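Local coordinates for major capsid protein (Paramecium bursaria Chlorella virus 1, PDB 5TIP) that self-assembles as trimers into the large icosahedral capsid of a chlorella virus, forming most of the glycoprotein shell, at residues Asn109-Phe112 with Arg113-Ala117; Phe265-Pro268 with Thr269-Gly272. All blocks are in the same frame, centred on the assembly; numbering follows the deposited sequence.

Contact 1 of 2, residues Asn109-Phe112 with Arg113-Ala117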
ATOM      1  N   ASN A 109     -20.775   2.352 -15.390  1.00 24.22           N
ATOM      2  CA  ASN A 109     -20.631   2.593 -13.956  1.00 23.97           C
ATOM      3  C   ASN A 109     -20.385   1.300 -13.189  1.00 26.42           C
ATOM      4  O   ASN A 109     -19.658   1.303 -12.190  1.00 31.24           O
ATOM      5  CB  ASN A 109     -21.857   3.323 -13.400  1.00 20.07           C
ATOM      6  CG  ASN A 109     -23.153   2.594 -13.672  1.00 28.45           C
ATOM      7  OD1 ASN A 109     -23.164   1.520 -14.270  1.00 34.78           O
ATOM      8  ND2 ASN A 109     -24.259   3.173 -13.222  1.00 27.46           N
ATOM      9  N   ASP A 110     -20.970   0.185 -13.636  1.00 24.70           N
ATOM     10  CA  ASP A 110     -20.708  -1.081 -12.962  1.00 22.23           C
ATOM     11  C   ASP A 110     -19.277  -1.546 -13.198  1.00 26.00           C
ATOM     12  O   ASP A 110     -18.719  -2.274 -12.369  1.00 26.40           O
ATOM     13  CB  ASP A 110     -21.703  -2.149 -13.415  1.00 24.32           C
ATOM     14  CG  ASP A 110     -21.566  -3.445 -12.633  1.00 28.52           C
ATOM     15  OD1 ASP A 110     -21.904  -3.455 -11.430  1.00 30.58           O
ATOM     16  OD2 ASP A 110     -21.120  -4.454 -13.218  1.00 29.85           O
ATOM     17  N   TRP A 111     -18.666  -1.144 -14.315  1.00 25.27           N
ATOM     18  CA  TRP A 111     -17.244  -1.416 -14.492  1.00 26.03           C
ATOM     19  C   TRP A 111     -16.407  -0.576 -13.537  1.00 26.70           C
ATOM     20  O   TRP A 111     -15.437  -1.074 -12.953  1.00 27.45           O
ATOM     21  CB  TRP A 111     -16.816  -1.153 -15.932  1.00 24.91           C
ATOM     22  CG  TRP A 111     -15.329  -1.157 -16.070  1.00 21.96           C
ATOM     23  CD1 TRP A 111     -14.534  -0.104 -16.408  1.00 19.30           C
ATOM     24  CD2 TRP A 111     -14.452  -2.266 -15.843  1.00 20.99           C
ATOM     25  NE1 TRP A 111     -13.215  -0.490 -16.417  1.00 20.50           N
ATOM     26  CE2 TRP A 111     -13.138  -1.813 -16.073  1.00 20.82           C
ATOM     27  CE3 TRP A 111     -14.650  -3.600 -15.473  1.00 20.67           C
ATOM     28  CZ2 TRP A 111     -12.030  -2.646 -15.947  1.00 20.94           C
ATOM     29  CZ3 TRP A 111     -13.549  -4.424 -15.347  1.00 20.12           C
ATOM     30  CH2 TRP A 111     -12.255  -3.945 -15.583  1.00 20.26           C
ATOM     31  N   PHE A 112     -16.788   0.656 -13.348  1.00 25.12           N
ATOM     32  CA  PHE A 112     -16.123   1.509 -12.412  1.00 20.46           C
ATOM     33  C   PHE A 112     -16.215   0.834 -11.042  1.00 20.74           C
ATOM     34  O   PHE A 112     -15.250   0.815 -10.331  1.00 22.63           O
ATOM     35  CB  PHE A 112     -16.744   2.907 -12.416  1.00 21.61           C
ATOM     36  CG  PHE A 112     -16.200   3.808 -13.460  1.00 26.20           C
ATOM     37  CD1 PHE A 112     -16.049   3.400 -14.721  1.00 26.73           C
ATOM     38  CD2 PHE A 112     -15.801   5.071 -13.148  1.00 32.14           C
ATOM     39  CE1 PHE A 112     -15.534   4.203 -15.670  1.00 27.94           C
ATOM     40  CE2 PHE A 112     -15.248   5.900 -14.105  1.00 31.20           C
ATOM     41  CZ  PHE A 112     -15.121   5.454 -15.382  1.00 28.92           C
ATOM     42  N   ARG A 113     -17.375   0.280 -10.700  1.00 18.85           N
ATOM     43  CA  ARG A 113     -17.543  -0.401  -9.421  1.00 18.80           C
ATOM     44  C   ARG A 113     -16.699  -1.669  -9.363  1.00 22.53           C
ATOM     45  O   ARG A 113     -16.095  -1.973  -8.328  1.00 24.65           O
ATOM     46  CB  ARG A 113     -19.018  -0.727  -9.188  1.00 21.48           C
ATOM     47  CG  ARG A 113     -19.339  -1.260  -7.796  1.00 21.73           C
ATOM     48  CD  ARG A 113     -19.682  -0.142  -6.817  1.00 21.24           C
ATOM     49  NE  ARG A 113     -18.610   0.843  -6.711  1.00 22.57           N
ATOM     50  CZ  ARG A 113     -17.546   0.705  -5.929  1.00 23.58           C
ATOM     51  NH1 ARG A 113     -17.410  -0.379  -5.177  1.00 25.66           N
ATOM     52  NH2 ARG A 113     -16.616   1.648  -5.900  1.00 24.31           N
ATOM     53  N   THR A 114     -16.647  -2.420 -10.468  1.00 22.66           N
ATOM     54  CA  THR A 114     -15.857  -3.646 -10.503  1.00 24.20           C
ATOM     55  C   THR A 114     -14.363  -3.344 -10.500  1.00 25.32           C
ATOM     56  O   THR A 114     -13.589  -4.015  -9.806  1.00 25.59           O
ATOM     57  CB  THR A 114     -16.233  -4.474 -11.734  1.00 24.45           C
ATOM     58  OG1 THR A 114     -17.610  -4.857 -11.648  1.00 23.32           O
ATOM     59  CG2 THR A 114     -15.370  -5.726 -11.831  1.00 25.77           C
ATOM     60  N   TYR A 115     -13.942  -2.334 -11.265  1.00 22.56           N
ATOM     61  CA  TYR A 115     -12.533  -1.952 -11.281  1.00 20.61           C
ATOM     62  C   TYR A 115     -12.069  -1.506  -9.901  1.00 22.23           C
ATOM     63  O   TYR A 115     -10.954  -1.833  -9.477  1.00 26.03           O
ATOM     64  CB  TYR A 115     -12.305  -0.845 -12.310  1.00 19.75           C
ATOM     65  CG  TYR A 115     -10.904  -0.279 -12.311  1.00 19.79           C
ATOM     66  CD1 TYR A 115      -9.898  -0.868 -13.061  1.00 21.18           C
ATOM     67  CD2 TYR A 115     -10.589   0.848 -11.564  1.00 20.04           C
ATOM     68  CE1 TYR A 115      -8.618  -0.355 -13.065  1.00 23.20           C
ATOM     69  CE2 TYR A 115      -9.311   1.368 -11.561  1.00 21.74           C
ATOM     70  CZ  TYR A 115      -8.329   0.763 -12.314  1.00 25.48           C
ATOM     71  OH  TYR A 115      -7.051   1.275 -12.320  1.00 31.30           O
ATOM     72  N   ASP A 116     -12.909  -0.756  -9.188  1.00 18.86           N
ATOM     73  CA  ASP A 116     -12.538  -0.284  -7.859  1.00 21.38           C
ATOM     74  C   ASP A 116     -12.393  -1.444  -6.881  1.00 23.43           C
ATOM     75  O   ASP A 116     -11.504  -1.431  -6.021  1.00 22.59           O
ATOM     76  CB  ASP A 116     -13.576   0.721  -7.359  1.00 24.36           C
ATOM     77  CG  ASP A 116     -13.186   1.359  -6.041  1.00 26.06           C
ATOM     78  OD1 ASP A 116     -12.109   1.986  -5.977  1.00 27.67           O
ATOM     79  OD2 ASP A 116     -13.959   1.238  -5.068  1.00 27.65           O
ATOM     80  N   ALA A 117     -13.251  -2.459  -7.001  1.00 21.95           N
ATOM     81  CA  ALA A 117     -13.201  -3.586  -6.077  1.00 21.86           C
ATOM     82  C   ALA A 117     -11.980  -4.467  -6.311  1.00 24.08           C
ATOM     83  O   ALA A 117     -11.508  -5.128  -5.380  1.00 26.48           O
ATOM     84  CB  ALA A 117     -14.478  -4.419  -6.196  1.00 21.75           C
TER
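The indole of W111 carries the CB of Y115 over one face, one helical turn on, 4.2 Å from the centroid of the six-membered ring and 21° off its normal, a CH-pi contact displaced toward the rim. Past that methylene the tyrosine ring itself comes obliquely against the indole, its CD1 4.0 Å from CZ2 of W111. The methyl CG2 of T114 is 4.2 Å from CZ3 of W111, the two side chains crossing at about a right angle. CG of W111 stands anti to the backbone N (chi1 168°), which carries the indole alongside residues 114 and 115. H107 meets it edge-to-face, and Y416 of strand 412-426 also packs against it. These groups line the first two turns of helix 109-119, which directly follows strand 102-108 in the N-terminal domain of this double jelly-roll capsid protein and here meets strands of the C-terminal domain. The carbonyl O of D110 accepts two bonds from T114, from N at 2.8 Å and from OG1 at 2.9 Å, the donors reaching it from opposite faces of the carbonyl plane. With OG1 beside its own backbone N (chi1 -62°), the threonine turns its hydroxyl back along the helix, while the D110 carboxylate bonds to the hydroxyls of Y416 and Y274. Y115 N donates to W111 O at 2.6 Å. R113, bent at chi2 and chi3, brings NH2 to 2.8 Å from OD2 of D116, above the carboxylate plane, in a salt bridge; NE of R113 forms a second salt bridge, with E89.

Contact 2 of 2, residues Phe265-Pro268 with Thr269-Gly272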
ATOM      1  N   PHE A 265     -22.187 -11.081  -9.796  1.00 28.28           N
ATOM      2  CA  PHE A 265     -23.624 -11.329  -9.800  1.00 26.13           C
ATOM      3  C   PHE A 265     -24.287 -10.201  -9.023  1.00 24.71           C
ATOM      4  O   PHE A 265     -24.102 -10.086  -7.807  1.00 27.46           O
ATOM      5  CB  PHE A 265     -23.952 -12.690  -9.191  1.00 24.85           C
ATOM      6  CG  PHE A 265     -23.264 -13.839  -9.869  1.00 25.02           C
ATOM      7  CD1 PHE A 265     -23.847 -14.473 -10.953  1.00 25.37           C
ATOM      8  CD2 PHE A 265     -22.033 -14.285  -9.423  1.00 24.98           C
ATOM      9  CE1 PHE A 265     -23.213 -15.528 -11.577  1.00 23.12           C
ATOM     10  CE2 PHE A 265     -21.395 -15.339 -10.044  1.00 21.43           C
ATOM     11  CZ  PHE A 265     -21.987 -15.961 -11.122  1.00 22.09           C
ATOM     12  N   ASN A 266     -25.052  -9.370  -9.723  1.00 25.41           N
ATOM     13  CA  ASN A 266     -25.606  -8.148  -9.161  1.00 26.90           C
ATOM     14  C   ASN A 266     -27.126  -8.209  -9.119  1.00 31.89           C
ATOM     15  O   ASN A 266     -27.764  -8.703 -10.052  1.00 36.31           O
ATOM     16  CB  ASN A 266     -25.161  -6.929  -9.978  1.00 26.96           C
ATOM     17  CG  ASN A 266     -26.041  -5.719  -9.746  1.00 30.92           C
ATOM     18  OD1 ASN A 266     -26.815  -5.328 -10.620  1.00 32.61           O
ATOM     19  ND2 ASN A 266     -25.932  -5.120  -8.566  1.00 32.85           N
ATOM     20  N   ASN A 267     -27.699  -7.702  -8.028  1.00 34.00           N
ATOM     21  CA  ASN A 267     -29.135  -7.470  -7.953  1.00 34.05           C
ATOM     22  C   ASN A 267     -29.410  -6.118  -8.599  1.00 34.29           C
ATOM     23  O   ASN A 267     -29.073  -5.077  -8.021  1.00 36.69           O
ATOM     24  CB  ASN A 267     -29.627  -7.500  -6.505  1.00 30.93           C
ATOM     25  CG  ASN A 267     -31.116  -7.219  -6.384  1.00 33.48           C
ATOM     26  OD1 ASN A 267     -31.859  -7.304  -7.362  1.00 37.93           O
ATOM     27  ND2 ASN A 267     -31.556  -6.882  -5.178  1.00 32.46           N
ATOM     28  N   PRO A 268     -30.020  -6.090  -9.787  1.00 33.33           N
ATOM     29  CA  PRO A 268     -30.146  -4.821 -10.526  1.00 32.77           C
ATOM     30  C   PRO A 268     -30.913  -3.741  -9.781  1.00 34.79           C
ATOM     31  O   PRO A 268     -30.828  -2.570 -10.174  1.00 35.25           O
ATOM     32  CB  PRO A 268     -30.875  -5.232 -11.813  1.00 34.67           C
ATOM     33  CG  PRO A 268     -31.571  -6.511 -11.465  1.00 37.42           C
ATOM     34  CD  PRO A 268     -30.685  -7.207 -10.479  1.00 34.32           C
ATOM     35  N   THR A 269     -31.646  -4.093  -8.725  1.00 34.58           N
ATOM     36  CA  THR A 269     -32.394  -3.090  -7.975  1.00 34.51           C
ATOM     37  C   THR A 269     -31.464  -2.148  -7.218  1.00 33.39           C
ATOM     38  O   THR A 269     -31.733  -0.945  -7.126  1.00 34.31           O
ATOM     39  CB  THR A 269     -33.366  -3.775  -7.012  1.00 33.55           C
ATOM     40  OG1 THR A 269     -34.218  -4.662  -7.747  1.00 33.68           O
ATOM     41  CG2 THR A 269     -34.224  -2.744  -6.292  1.00 34.54           C
ATOM     42  N   ASN A 270     -30.359  -2.667  -6.685  1.00 32.16           N
ATOM     43  CA  ASN A 270     -29.466  -1.901  -5.825  1.00 28.55           C
ATOM     44  C   ASN A 270     -28.084  -1.817  -6.455  1.00 26.56           C
ATOM     45  O   ASN A 270     -27.517  -2.837  -6.862  1.00 29.20           O
ATOM     46  CB  ASN A 270     -29.373  -2.527  -4.433  1.00 27.80           C
ATOM     47  CG  ASN A 270     -30.719  -2.615  -3.747  1.00 29.97           C
ATOM     48  OD1 ASN A 270     -31.436  -1.620  -3.636  1.00 32.90           O
ATOM     49  ND2 ASN A 270     -31.075  -3.809  -3.292  1.00 30.41           N
ATOM     50  N   TYR A 271     -27.547  -0.602  -6.523  1.00 24.75           N
ATOM     51  CA  TYR A 271     -26.259  -0.376  -7.163  1.00 22.92           C
ATOM     52  C   TYR A 271     -25.138  -0.993  -6.340  1.00 24.10           C
ATOM     53  O   TYR A 271     -25.079  -0.820  -5.119  1.00 31.08           O
ATOM     54  CB  TYR A 271     -26.015   1.120  -7.345  1.00 22.33           C
ATOM     55  CG  TYR A 271     -24.704   1.449  -8.021  1.00 24.66           C
ATOM     56  CD1 TYR A 271     -24.540   1.259  -9.387  1.00 27.92           C
ATOM     57  CD2 TYR A 271     -23.633   1.956  -7.296  1.00 25.63           C
ATOM     58  CE1 TYR A 271     -23.344   1.561 -10.012  1.00 25.69           C
ATOM     59  CE2 TYR A 271     -22.434   2.261  -7.915  1.00 24.83           C
ATOM     60  CZ  TYR A 271     -22.297   2.061  -9.272  1.00 24.65           C
ATOM     61  OH  TYR A 271     -21.107   2.361  -9.894  1.00 26.35           O
ATOM     62  N   GLY A 272     -24.250  -1.718  -7.013  1.00 25.50           N
ATOM     63  CA  GLY A 272     -23.106  -2.308  -6.352  1.00 24.63           C
ATOM     64  C   GLY A 272     -23.410  -3.456  -5.420  1.00 23.04           C
ATOM     65  O   GLY A 272     -22.502  -3.921  -4.725  1.00 22.88           O
TER
HETATM   66  O   HOH W   1     -34.407  -7.912  -8.428  1.00 41.79           O
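N267 O accepts the backbone N of N270 at 3.0 Å, closing a type I beta turn through P268 and T269. The donor lies above the carbonyl plane, 37° out of it. A second bond spans the same bend one residue further back: ND2 of N266 reaches O of N270 at 3.3 Å, nearly in line with the C=O and close to its own amide plane. CG of N267 stands anti to the backbone N, which lays the amide alongside the side chains of T269 and N270. Its OD1 faces T269 N at 3.5 Å, a weak but nearly straight bond of 170° that makes a weak Asx turn within the type I turn. A water donates to OD1 of N267 from 2.8 Å and forms a weak hydrogen bond with OG1 of T269 at 3.3 Å, a bridge between the two side chains at the exposed corner that is weak on the threonine side. On the other branch of the amide, ND2 of N267 is 3.6 Å from ND2 of N270, with the two amide planes 85° apart. Both nitrogens donate to OE1 of Q273, a shared acceptor that accounts for two donors lying so close, and the backbone O of Q273 takes a further bond from ND2 of N266. One glutamine just beyond the turn thus holds three asparagine amides. G272, just before Q273, has a positive phi, which glycine readily adopts. The turn follows the end of strand 257-266, where N266 still pairs through its backbone with A412 and packs on N414 of strand 412-426, while Y271 extends from the returning arm to helix 109-119.

From the N terminus, the chain first passes through contact 1, which links successive turns at the start of helix 109-119, and only much later through contact 2, where a tight turn follows strand 257-266. The two lie in series, neither nested nor crossed, with centres about 12 Å apart. They belong to the two jelly-roll halves and meet directly: OH of Y271 lies 2.9 Å from O of N109, a probable hydrogen bond, and CD of R113 packs on CA of G272. E89 joins both, bonding to Y271 and pairing with R113. The loop after strand 257-266 is thereby tied to the helix of the N-terminal domain.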